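Local coordinates for protein ferulic acid decarboxylase 1 (Candida dubliniensis, PDB 4ZAD) that catalyses the reversible, non-oxidative decarboxylation of cinnamic, coumaric and ferulic acids to styrene-type vinyl products, using prenylated FMN with manganese, at residues Leu165-Lys170 with Lys199-Ala204; Ile193-Val198 with Glu402-Cys407; Leu337-Thr342 with Val359-Glu364. All coordinates share one frame; numbering follows the deposited sequence.

Interaction 1. Residues Leu165-Lys170 with Lys199-Ala204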
loop_
_atom_site.group_PDB
_atom_site.type_symbol
_atom_site.label_atom_id
_atom_site.label_comp_id
_atom_site.label_asym_id
_atom_site.label_seq_id
_atom_site.Cartn_x
_atom_site.Cartn_y
_atom_site.Cartn_z
ATOM N N LEU A 165 -17.701 -4.384 -33.790
ATOM C CA LEU A 165 -19.074 -3.966 -34.065
ATOM C C LEU A 165 -18.985 -2.680 -34.849
ATOM O O LEU A 165 -18.108 -1.863 -34.590
ATOM C CB LEU A 165 -19.869 -3.751 -32.762
ATOM C CG LEU A 165 -20.734 -4.893 -32.151
ATOM C CD1 LEU A 165 -20.224 -6.295 -32.478
ATOM C CD2 LEU A 165 -20.851 -4.789 -30.631
ATOM N N GLN A 166 -19.888 -2.517 -35.820
ATOM C CA GLN A 166 -19.970 -1.333 -36.686
ATOM C C GLN A 166 -21.372 -0.719 -36.622
ATOM O O GLN A 166 -22.358 -1.441 -36.560
ATOM C CB GLN A 166 -19.680 -1.766 -38.114
ATOM C CG GLN A 166 -19.578 -0.631 -39.144
ATOM C CD GLN A 166 -19.291 -1.169 -40.528
ATOM O OE1 GLN A 166 -20.209 -1.584 -41.264
ATOM N NE2 GLN A 166 -18.017 -1.184 -40.893
ATOM N N THR A 167 -21.459 0.603 -36.613
ATOM C CA THR A 167 -22.748 1.321 -36.598
ATOM C C THR A 167 -23.524 1.079 -37.909
ATOM O O THR A 167 -22.933 0.721 -38.920
ATOM C CB THR A 167 -22.539 2.858 -36.377
ATOM O OG1 THR A 167 -21.623 3.352 -37.349
ATOM C CG2 THR A 167 -21.988 3.153 -35.008
ATOM N N PRO A 168 -24.858 1.241 -37.900
ATOM C CA PRO A 168 -25.613 0.934 -39.151
ATOM C C PRO A 168 -25.173 1.760 -40.363
ATOM O O PRO A 168 -25.004 1.209 -41.447
ATOM C CB PRO A 168 -27.074 1.224 -38.781
ATOM C CG PRO A 168 -27.123 1.332 -37.274
ATOM C CD PRO A 168 -25.738 1.635 -36.779
ATOM N N ASP A 169 -24.922 3.052 -40.154
ATOM C CA ASP A 169 -24.438 3.946 -41.224
ATOM C C ASP A 169 -22.966 3.760 -41.604
ATOM O O ASP A 169 -22.467 4.519 -42.447
ATOM C CB ASP A 169 -24.741 5.445 -40.902
ATOM C CG ASP A 169 -23.914 6.041 -39.720
ATOM O OD1 ASP A 169 -22.917 5.456 -39.215
ATOM O OD2 ASP A 169 -24.279 7.167 -39.298
ATOM N N LYS A 170 -22.271 2.810 -40.971
ATOM C CA LYS A 170 -20.849 2.521 -41.254
ATOM C C LYS A 170 -19.818 3.623 -40.869
ATOM O O LYS A 170 -18.675 3.547 -41.270
ATOM C CB LYS A 170 -20.645 2.138 -42.739
ATOM C CG LYS A 170 -21.517 0.964 -43.264
ATOM C CD LYS A 170 -21.192 0.565 -44.730
ATOM C CE LYS A 170 -21.898 -0.756 -45.176
ATOM N NZ LYS A 170 -21.987 -0.997 -46.707
ATOM N N LYS A 199 -22.114 -1.385 -26.239
ATOM C CA LYS A 199 -23.502 -0.934 -26.035
ATOM C C LYS A 199 -23.907 0.286 -26.851
ATOM O O LYS A 199 -24.935 0.269 -27.452
ATOM C CB LYS A 199 -23.762 -0.621 -24.557
ATOM C CG LYS A 199 -25.140 -0.070 -24.278
ATOM C CD LYS A 199 -25.791 -0.735 -23.094
ATOM C CE LYS A 199 -27.297 -0.369 -23.011
ATOM N NZ LYS A 199 -27.508 1.104 -23.248
ATOM N N GLN A 200 -23.112 1.354 -26.832
ATOM C CA GLN A 200 -23.345 2.514 -27.698
ATOM C C GLN A 200 -23.660 2.129 -29.134
ATOM O O GLN A 200 -24.672 2.573 -29.703
ATOM C CB GLN A 200 -22.168 3.503 -27.656
ATOM C CG GLN A 200 -22.224 4.376 -26.413
ATOM C CD GLN A 200 -21.177 5.474 -26.351
ATOM O OE1 GLN A 200 -20.431 5.552 -25.364
ATOM N NE2 GLN A 200 -21.116 6.324 -27.375
ATOM N N VAL A 201 -22.811 1.264 -29.689
ATOM C CA VAL A 201 -22.901 0.867 -31.093
ATOM C C VAL A 201 -24.122 0.006 -31.321
ATOM O O VAL A 201 -24.840 0.199 -32.282
ATOM C CB VAL A 201 -21.641 0.141 -31.569
ATOM C CG1 VAL A 201 -21.775 -0.204 -33.023
ATOM C CG2 VAL A 201 -20.421 1.018 -31.377
ATOM N N SER A 202 -24.378 -0.927 -30.422
ATOM C CA SER A 202 -25.514 -1.797 -30.593
ATOM C C SER A 202 -26.823 -1.035 -30.297
ATOM O O SER A 202 -27.876 -1.421 -30.848
ATOM C CB SER A 202 -25.376 -3.051 -29.726
ATOM O OG SER A 202 -25.159 -2.739 -28.353
ATOM N N ASP A 203 -26.742 0.024 -29.455
ATOM C CA ASP A 203 -27.877 0.904 -29.133
ATOM C C ASP A 203 -28.387 1.522 -30.429
ATOM O O ASP A 203 -29.545 1.876 -30.516
ATOM C CB ASP A 203 -27.503 2.090 -28.216
ATOM C CG ASP A 203 -27.616 1.798 -26.718
ATOM O OD1 ASP A 203 -28.136 0.761 -26.315
ATOM O OD2 ASP A 203 -27.141 2.650 -25.917
ATOM N N ALA A 204 -27.485 1.693 -31.400
ATOM C CA ALA A 204 -27.814 2.324 -32.668
ATOM C C ALA A 204 -28.627 1.358 -33.515
ATOM O O ALA A 204 -29.563 1.770 -34.225
ATOM C CB ALA A 204 -26.555 2.764 -33.401
#
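T167, which meets V201 of the helix through its methyl group, has its hydroxyl held within its own turn: OG1 of T167 donates to OD1 of D169 at 3.1 Å and receives a weak bond from the backbone N of W172. The same carboxylate oxygen of D169 is also bonded to the hydroxyl of S171. This polar network, with K170 N bonded to T167 O at 3.0 Å, fixes the type I turn T167-K170. With OG1 of T167 set between the backbone N and carbonyl carbon (chi1 54°), the methyl CG2 is left to face the helix, 3.9 Å from CG1 of V201, and the two side chains cross at about a right angle. V201 makes the largest single contribution. Its CG1 branch, anti to the backbone N (chi1 -178°), presses on the peptide between Q166 and T167, 3.7 Å from C of Q166, and also meets CB of L165 at 4.0 Å. One helical turn on, CB of A204 packs against CD of P168 at 3.7 Å, closing the more exposed end. Nothing polar bridges the two segments, but just beyond them the indole N-H of W205 bonds to Q166 O, tying the strand end to the helix. Helix 197-207 thus lies beside the end of strand 162-166 in the Rift-related domain. That strand is antiparallel to both 173-176 and 214-220, L165 reaching F216 on the latter, while V201 comes within about 4 Å of the side chain of N174, a manganese ligand on strand 173-176.

Interaction 2. Residues Ile193-Val198 with Glu402-Cys407; sequences INPQHV and ECYKVC. With 4LU (1-deoxy-5-O-phosphono-1-(3,3,4,5-tetramethyl-9,11-dioxo-2,3,8,9,10,11-hexahydro-7H-quinolino[1,8-fg]pteridin-12-ium-7-y l)-D-ribitol), chain E.
The side chain of K405 runs extended, with CG anti to the backbone N, until a final bend (chi4 -62°) brings NZ to the cofactor phosphate; Q196 instead folds at its second torsion (chi2 -65°), so that its amide turns back toward the lysine and the ribityl chain. P195, preceded by a cis peptide bond, forms the apolar base: its CG lies 3.7 Å from CB of K405, and its CB touches the Y404 ring. K405 CB in turn sits over the centre of one face of that ring, whose hydroxyl is bonded to D236. Farther out, CE of K405 covers one face of the H197 imidazole, a CH-pi contact 4.0 Å from the ring centroid. Polar groups of Q196, H197 and K405 then converge on the prenylated FMN. NE2 of Q196 donates two bonds, one to O3' of the ribityl chain and one to O2 of the flavin, each 3.0 Å. The backbone N-H of H197, just after the N-cap position of the helix, bonds to O1P, N to O 2.8 Å, and NZ of K405 binds O3P at 2.7 Å. A water completes the link, donating to OE1 of Q196 at 2.8 Å, accepting from NZ of K405 and bonding to O3'. The phosphate is therefore gripped by a helix N terminus from one domain and a lysine from the other, a pairing that probably offsets part of its negative charge. The H197 side chain also comes within about 2 Å of the manganese ligated by N174 and E240, consistent with its predicted role as a ligand, so cofactor and metal share one binding site.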
loop_
_atom_site.group_PDB
_atom_site.type_symbol
_atom_site.label_atom_id
_atom_site.label_comp_id
_atom_site.label_asym_id
_atom_site.label_seq_id
_atom_site.Cartn_x
_atom_site.Cartn_y
_atom_site.Cartn_z
ATOM N N ILE A 193 -22.781 -3.092 -21.166
ATOM C CA ILE A 193 -23.362 -2.106 -20.224
ATOM C C ILE A 193 -22.997 -0.688 -20.573
ATOM O O ILE A 193 -22.054 -0.430 -21.269
ATOM C CB ILE A 193 -22.995 -2.405 -18.746
ATOM C CG1 ILE A 193 -21.494 -2.209 -18.481
ATOM C CG2 ILE A 193 -23.371 -3.892 -18.383
ATOM C CD1 ILE A 193 -21.050 -2.364 -17.036
ATOM N N ASN A 194 -23.792 0.241 -20.097
ATOM C CA ASN A 194 -23.512 1.639 -20.247
ATOM C C ASN A 194 -22.231 1.944 -19.504
ATOM O O ASN A 194 -21.944 1.295 -18.498
ATOM C CB ASN A 194 -24.658 2.479 -19.686
ATOM C CG ASN A 194 -25.859 2.519 -20.606
ATOM O OD1 ASN A 194 -25.705 2.628 -21.811
ATOM N ND2 ASN A 194 -27.071 2.461 -20.040
ATOM N N PRO A 195 -21.403 2.872 -20.034
ATOM C CA PRO A 195 -21.466 3.551 -21.347
ATOM C C PRO A 195 -20.495 2.944 -22.369
ATOM O O PRO A 195 -19.975 3.662 -23.246
ATOM C CB PRO A 195 -21.029 4.973 -21.009
ATOM C CG PRO A 195 -19.936 4.748 -19.913
ATOM C CD PRO A 195 -20.280 3.382 -19.225
ATOM N N GLN A 196 -20.266 1.631 -22.252
ATOM C CA GLN A 196 -19.283 0.951 -23.086
ATOM C C GLN A 196 -19.652 0.968 -24.558
ATOM O O GLN A 196 -20.826 0.878 -24.938
ATOM C CB GLN A 196 -19.074 -0.486 -22.619
ATOM C CG GLN A 196 -18.554 -0.559 -21.202
ATOM C CD GLN A 196 -17.163 0.040 -21.044
ATOM O OE1 GLN A 196 -17.002 1.277 -20.967
ATOM N NE2 GLN A 196 -16.146 -0.828 -21.013
ATOM N N HIS A 197 -18.638 1.048 -25.403
ATOM C CA HIS A 197 -18.928 1.124 -26.813
ATOM C C HIS A 197 -19.682 -0.067 -27.418
ATOM O O HIS A 197 -20.487 0.128 -28.315
ATOM C CB HIS A 197 -17.662 1.480 -27.598
ATOM C CG HIS A 197 -17.221 2.888 -27.361
ATOM N ND1 HIS A 197 -18.058 3.821 -26.795
ATOM C CD2 HIS A 197 -16.072 3.534 -27.648
ATOM C CE1 HIS A 197 -17.436 4.978 -26.719
ATOM N NE2 HIS A 197 -16.229 4.831 -27.235
ATOM N N VAL A 198 -19.458 -1.283 -26.923
ATOM C CA VAL A 198 -20.247 -2.433 -27.424
ATOM C C VAL A 198 -21.737 -2.138 -27.285
ATOM O O VAL A 198 -22.512 -2.576 -28.127
ATOM C CB VAL A 198 -19.921 -3.783 -26.747
ATOM C CG1 VAL A 198 -18.569 -4.293 -27.178
ATOM C CG2 VAL A 198 -19.951 -3.657 -25.275
ATOM N N GLU A 402 -15.827 14.738 -22.155
ATOM C CA GLU A 402 -14.521 14.153 -22.474
ATOM C C GLU A 402 -14.311 12.854 -21.692
ATOM O O GLU A 402 -14.045 11.815 -22.305
ATOM C CB GLU A 402 -13.346 15.117 -22.183
ATOM C CG GLU A 402 -13.165 16.256 -23.194
ATOM C CD GLU A 402 -14.183 17.400 -23.051
ATOM O OE1 GLU A 402 -14.853 17.539 -21.995
ATOM O OE2 GLU A 402 -14.325 18.156 -24.045
ATOM N N CYS A 403 -14.453 12.927 -20.361
ATOM C CA CYS A 403 -14.054 11.853 -19.458
ATOM C C CYS A 403 -15.187 11.021 -18.793
ATOM O O CYS A 403 -14.908 10.091 -18.068
ATOM C CB CYS A 403 -13.212 12.463 -18.360
ATOM S SG CYS A 403 -11.874 13.466 -18.970
ATOM N N TYR A 404 -16.447 11.353 -19.050
ATOM C CA TYR A 404 -17.564 10.697 -18.391
ATOM C C TYR A 404 -17.466 9.180 -18.426
ATOM O O TYR A 404 -17.694 8.531 -17.416
ATOM C CB TYR A 404 -18.913 11.163 -18.986
ATOM C CG TYR A 404 -19.344 10.453 -20.229
ATOM C CD1 TYR A 404 -18.815 10.808 -21.451
ATOM C CD2 TYR A 404 -20.273 9.402 -20.185
ATOM C CE1 TYR A 404 -19.200 10.152 -22.625
ATOM C CE2 TYR A 404 -20.678 8.735 -21.383
ATOM C CZ TYR A 404 -20.124 9.116 -22.588
ATOM O OH TYR A 404 -20.449 8.510 -23.785
ATOM N N LYS A 405 -17.125 8.632 -19.585
ATOM C CA LYS A 405 -16.901 7.222 -19.739
ATOM C C LYS A 405 -15.466 6.793 -19.350
ATOM O O LYS A 405 -15.257 5.739 -18.682
ATOM C CB LYS A 405 -17.135 6.836 -21.198
ATOM C CG LYS A 405 -16.554 5.479 -21.569
ATOM C CD LYS A 405 -17.027 4.982 -22.935
ATOM C CE LYS A 405 -16.376 3.638 -23.274
ATOM N NZ LYS A 405 -14.909 3.762 -23.373
ATOM N N VAL A 406 -14.481 7.568 -19.813
ATOM C CA VAL A 406 -13.081 7.180 -19.675
ATOM C C VAL A 406 -12.791 6.829 -18.221
ATOM O O VAL A 406 -12.235 5.747 -17.943
ATOM C CB VAL A 406 -12.115 8.286 -20.121
ATOM C CG1 VAL A 406 -10.741 8.034 -19.556
ATOM C CG2 VAL A 406 -12.118 8.458 -21.667
ATOM N N CYS A 407 -13.182 7.728 -17.311
ATOM C CA CYS A 407 -12.908 7.572 -15.877
ATOM C C CYS A 407 -14.011 6.850 -15.083
ATOM O O CYS A 407 -14.006 6.875 -13.868
ATOM C CB CYS A 407 -12.648 8.943 -15.231
ATOM S SG CYS A 407 -11.243 9.825 -15.951
HETATM C C9 4LU E . -10.516 -5.145 -20.299
HETATM C C8 4LU E . -9.570 -6.161 -20.484
HETATM C C7 4LU E . -9.886 -7.495 -20.192
HETATM C C10 4LU E . -14.191 -4.827 -20.203
HETATM C C6 4LU E . -11.226 -7.784 -19.605
HETATM N N3 4LU E . -16.831 -5.506 -20.054
HETATM C C2 4LU E . -16.483 -4.299 -20.515
HETATM C C13 4LU E . -11.907 -9.821 -20.619
HETATM C C5 4LU E . -11.636 -9.157 -19.290
HETATM C C1 4LU E . -13.791 -8.101 -18.553
HETATM O O2 4LU E . -17.395 -3.543 -20.876
HETATM N N1 4LU E . -15.173 -3.957 -20.586
HETATM C C4 4LU E . -15.906 -6.397 -19.643
HETATM O O4 4LU E . -16.378 -7.486 -19.235
HETATM C C4A 4LU E . -14.566 -6.089 -19.693
HETATM N N5 4LU E . -13.448 -6.898 -18.919
HETATM C C3 4LU E . -12.968 -9.210 -18.711
HETATM C C12 4LU E . -10.593 -9.975 -18.535
HETATM C C5A 4LU E . -12.169 -6.656 -19.389
HETATM C C7M 4LU E . -8.912 -8.625 -20.398
HETATM C C8M 4LU E . -8.237 -5.752 -21.055
HETATM C C9A 4LU E . -11.846 -5.385 -19.919
HETATM N N10 4LU E . -12.882 -4.464 -20.303
HETATM C "C1'" 4LU E . -12.656 -3.012 -20.252
HETATM C "C2'" 4LU E . -12.748 -2.472 -21.679
HETATM O "O2'" 4LU E . -11.951 -3.311 -22.539
HETATM C "C3'" 4LU E . -12.310 -1.004 -21.779
HETATM O "O3'" 4LU E . -13.200 -0.175 -21.004
HETATM C "C4'" 4LU E . -12.279 -0.499 -23.238
HETATM O "O4'" 4LU E . -12.199 0.929 -23.243
HETATM C "C5'" 4LU E . -13.555 -0.891 -24.004
HETATM O "O5'" 4LU E . -13.595 -0.397 -25.328
HETATM P P 4LU E . -14.480 0.844 -25.774
HETATM O O2P 4LU E . -14.277 0.721 -27.284
HETATM O O3P 4LU E . -13.806 2.034 -25.058
HETATM O O1P 4LU E . -15.881 0.573 -25.269
HETATM O O HOH W 1 -14.440 2.417 -21.026
#

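Interaction 3. Residues Leu337-Thr342 with Val359-Glu364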
loop_
_atom_site.group_PDB
_atom_site.type_symbol
_atom_site.label_atom_id
_atom_site.label_comp_id
_atom_site.label_asym_id
_atom_site.label_seq_id
_atom_site.Cartn_x
_atom_site.Cartn_y
_atom_site.Cartn_z
ATOM N N LEU A 337 -4.405 1.976 -19.336
ATOM C CA LEU A 337 -4.915 2.600 -20.536
ATOM C C LEU A 337 -5.957 3.634 -20.185
ATOM O O LEU A 337 -6.082 4.604 -20.889
ATOM C CB LEU A 337 -5.466 1.542 -21.481
ATOM C CG LEU A 337 -4.430 0.481 -21.890
ATOM C CD1 LEU A 337 -5.133 -0.540 -22.751
ATOM C CD2 LEU A 337 -3.201 1.094 -22.594
ATOM N N VAL A 338 -6.691 3.449 -19.089
ATOM C CA VAL A 338 -7.440 4.572 -18.534
ATOM C C VAL A 338 -6.492 5.708 -18.205
ATOM O O VAL A 338 -6.791 6.852 -18.495
ATOM C CB VAL A 338 -8.264 4.226 -17.282
ATOM C CG1 VAL A 338 -8.558 5.476 -16.507
ATOM C CG2 VAL A 338 -9.561 3.557 -17.697
ATOM N N SER A 339 -5.344 5.377 -17.618
ATOM C CA SER A 339 -4.344 6.388 -17.242
ATOM C C SER A 339 -3.844 7.159 -18.451
ATOM O O SER A 339 -3.745 8.376 -18.402
ATOM C CB SER A 339 -3.135 5.753 -16.544
ATOM O OG SER A 339 -3.536 5.139 -15.365
ATOM N N ALA A 340 -3.512 6.418 -19.509
ATOM C CA ALA A 340 -3.042 6.998 -20.740
ATOM C C ALA A 340 -4.109 7.877 -21.375
ATOM O O ALA A 340 -3.837 9.026 -21.693
ATOM C CB ALA A 340 -2.602 5.934 -21.692
ATOM N N GLU A 341 -5.326 7.389 -21.545
ATOM C CA GLU A 341 -6.312 8.287 -22.116
ATOM C C GLU A 341 -6.562 9.522 -21.217
ATOM O O GLU A 341 -6.733 10.617 -21.726
ATOM C CB GLU A 341 -7.604 7.582 -22.461
ATOM C CG GLU A 341 -8.661 8.467 -23.165
ATOM C CD GLU A 341 -8.387 8.764 -24.641
ATOM O OE1 GLU A 341 -7.263 8.535 -25.130
ATOM O OE2 GLU A 341 -9.312 9.260 -25.325
ATOM N N THR A 342 -6.555 9.378 -19.898
ATOM C CA THR A 342 -6.831 10.521 -19.054
ATOM C C THR A 342 -5.685 11.552 -19.141
ATOM O O THR A 342 -5.904 12.778 -19.040
ATOM C CB THR A 342 -7.093 10.108 -17.623
ATOM O OG1 THR A 342 -8.092 9.073 -17.599
ATOM C CG2 THR A 342 -7.569 11.312 -16.803
ATOM N N VAL A 359 -0.559 10.967 -14.588
ATOM C CA VAL A 359 -1.591 10.284 -13.835
ATOM C C VAL A 359 -1.357 8.791 -13.971
ATOM O O VAL A 359 -0.859 8.329 -14.994
ATOM C CB VAL A 359 -3.036 10.652 -14.297
ATOM C CG1 VAL A 359 -3.164 12.153 -14.525
ATOM C CG2 VAL A 359 -3.457 9.873 -15.527
ATOM N N PHE A 360 -1.703 8.032 -12.937
ATOM C CA PHE A 360 -1.528 6.610 -12.983
ATOM C C PHE A 360 -2.443 5.978 -12.003
ATOM O O PHE A 360 -2.739 6.576 -10.973
ATOM C CB PHE A 360 -0.107 6.247 -12.624
ATOM C CG PHE A 360 0.157 4.778 -12.627
ATOM C CD1 PHE A 360 0.007 4.061 -13.778
ATOM C CD2 PHE A 360 0.546 4.133 -11.475
ATOM C CE1 PHE A 360 0.268 2.713 -13.808
ATOM C CE2 PHE A 360 0.762 2.790 -11.469
ATOM C CZ PHE A 360 0.625 2.065 -12.651
ATOM N N THR A 361 -2.916 4.781 -12.363
ATOM C CA THR A 361 -3.811 3.969 -11.524
ATOM C C THR A 361 -2.968 2.946 -10.797
ATOM O O THR A 361 -2.509 1.970 -11.412
ATOM C CB THR A 361 -4.814 3.161 -12.340
ATOM O OG1 THR A 361 -4.110 2.527 -13.409
ATOM C CG2 THR A 361 -5.942 4.029 -12.869
ATOM N N PRO A 362 -2.716 3.168 -9.516
ATOM C CA PRO A 362 -1.862 2.197 -8.839
ATOM C C PRO A 362 -2.542 0.847 -8.853
ATOM O O PRO A 362 -3.746 0.769 -8.562
ATOM C CB PRO A 362 -1.752 2.741 -7.423
ATOM C CG PRO A 362 -2.956 3.662 -7.265
ATOM C CD PRO A 362 -3.202 4.221 -8.629
ATOM N N TYR A 363 -1.802 -0.199 -9.182
ATOM C CA TYR A 363 -2.396 -1.522 -9.267
ATOM C C TYR A 363 -2.882 -2.056 -7.917
ATOM O O TYR A 363 -3.873 -2.798 -7.857
ATOM C CB TYR A 363 -1.457 -2.522 -9.926
ATOM C CG TYR A 363 -0.996 -2.065 -11.272
ATOM C CD1 TYR A 363 -1.860 -1.428 -12.149
ATOM C CD2 TYR A 363 0.305 -2.254 -11.665
ATOM C CE1 TYR A 363 -1.428 -0.983 -13.394
ATOM C CE2 TYR A 363 0.744 -1.812 -12.881
ATOM C CZ TYR A 363 -0.120 -1.171 -13.746
ATOM O OH TYR A 363 0.358 -0.741 -14.973
ATOM N N GLU A 364 -2.207 -1.630 -6.854
ATOM C CA GLU A 364 -2.510 -2.014 -5.466
ATOM C C GLU A 364 -3.945 -1.701 -5.104
ATOM O O GLU A 364 -4.506 -2.352 -4.214
ATOM C CB GLU A 364 -1.579 -1.273 -4.495
ATOM C CG GLU A 364 -0.116 -1.812 -4.435
ATOM C CD GLU A 364 0.797 -1.383 -5.588
ATOM O OE1 GLU A 364 0.362 -0.613 -6.484
ATOM O OE2 GLU A 364 1.991 -1.799 -5.587
#
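V359, near the end of strand 356-360, meets S339 and T342 of the helix through its CG2 methyl. This branch stands between the backbone N and carbonyl carbon (chi1 -44°), which places it 3.3 Å from the carbonyl oxygen of S339 and 4.2 Å from CB of T342. At F360 the CB turns away from the helix and the backbone makes the closer approach, CA lying 3.4 Å from OG of S339. The F360 ring stacks with F423 and sets its CZ over one face of Y363. T361 returns to the helix side: its N-H gives OG of S339 a weak bond of 3.1 Å, bent, 125° at the hydrogen. The firmer hold on this serine hydroxyl lies in its own helix, at the carbonyl oxygen of G335. Past T361 the chain departs, P362 packing on W369 and F425. Within the helix, T342 secures itself on V338 O, which accepts OG1 at 2.7 Å and the backbone N of the same residue, the two donors arriving from opposite faces of the carbonyl plane. V359, T361 and S339 all touch L370 of the neighbouring strand 369-374. The arrangement is that of alpha/beta layer packing, in which helix 334-347 rests against edge strand 356-360 of the five-stranded mixed sheet in the C-terminal domain.

In the fold
From the N terminus, interaction 1 comes first, closing a short loop from strand 162-166 through the following hairpin strands to helix 197-207. Before it closes, interaction 2 opens at 193-198, so the two cross, sharing that helix and touching where K199 NZ meets N194 OD1. Interaction 2 closes only some 200 residues later, at 402-407, joining the Rift-related domain to the C-terminal one beside the cofactor. Interaction 3 falls within this long span, a local helix-to-strand closure in the C-terminal domain; its T342 and V338 pack on V406. Interactions 1 and 3 stay apart, about 28 Å between centres, with interaction 2 touching both.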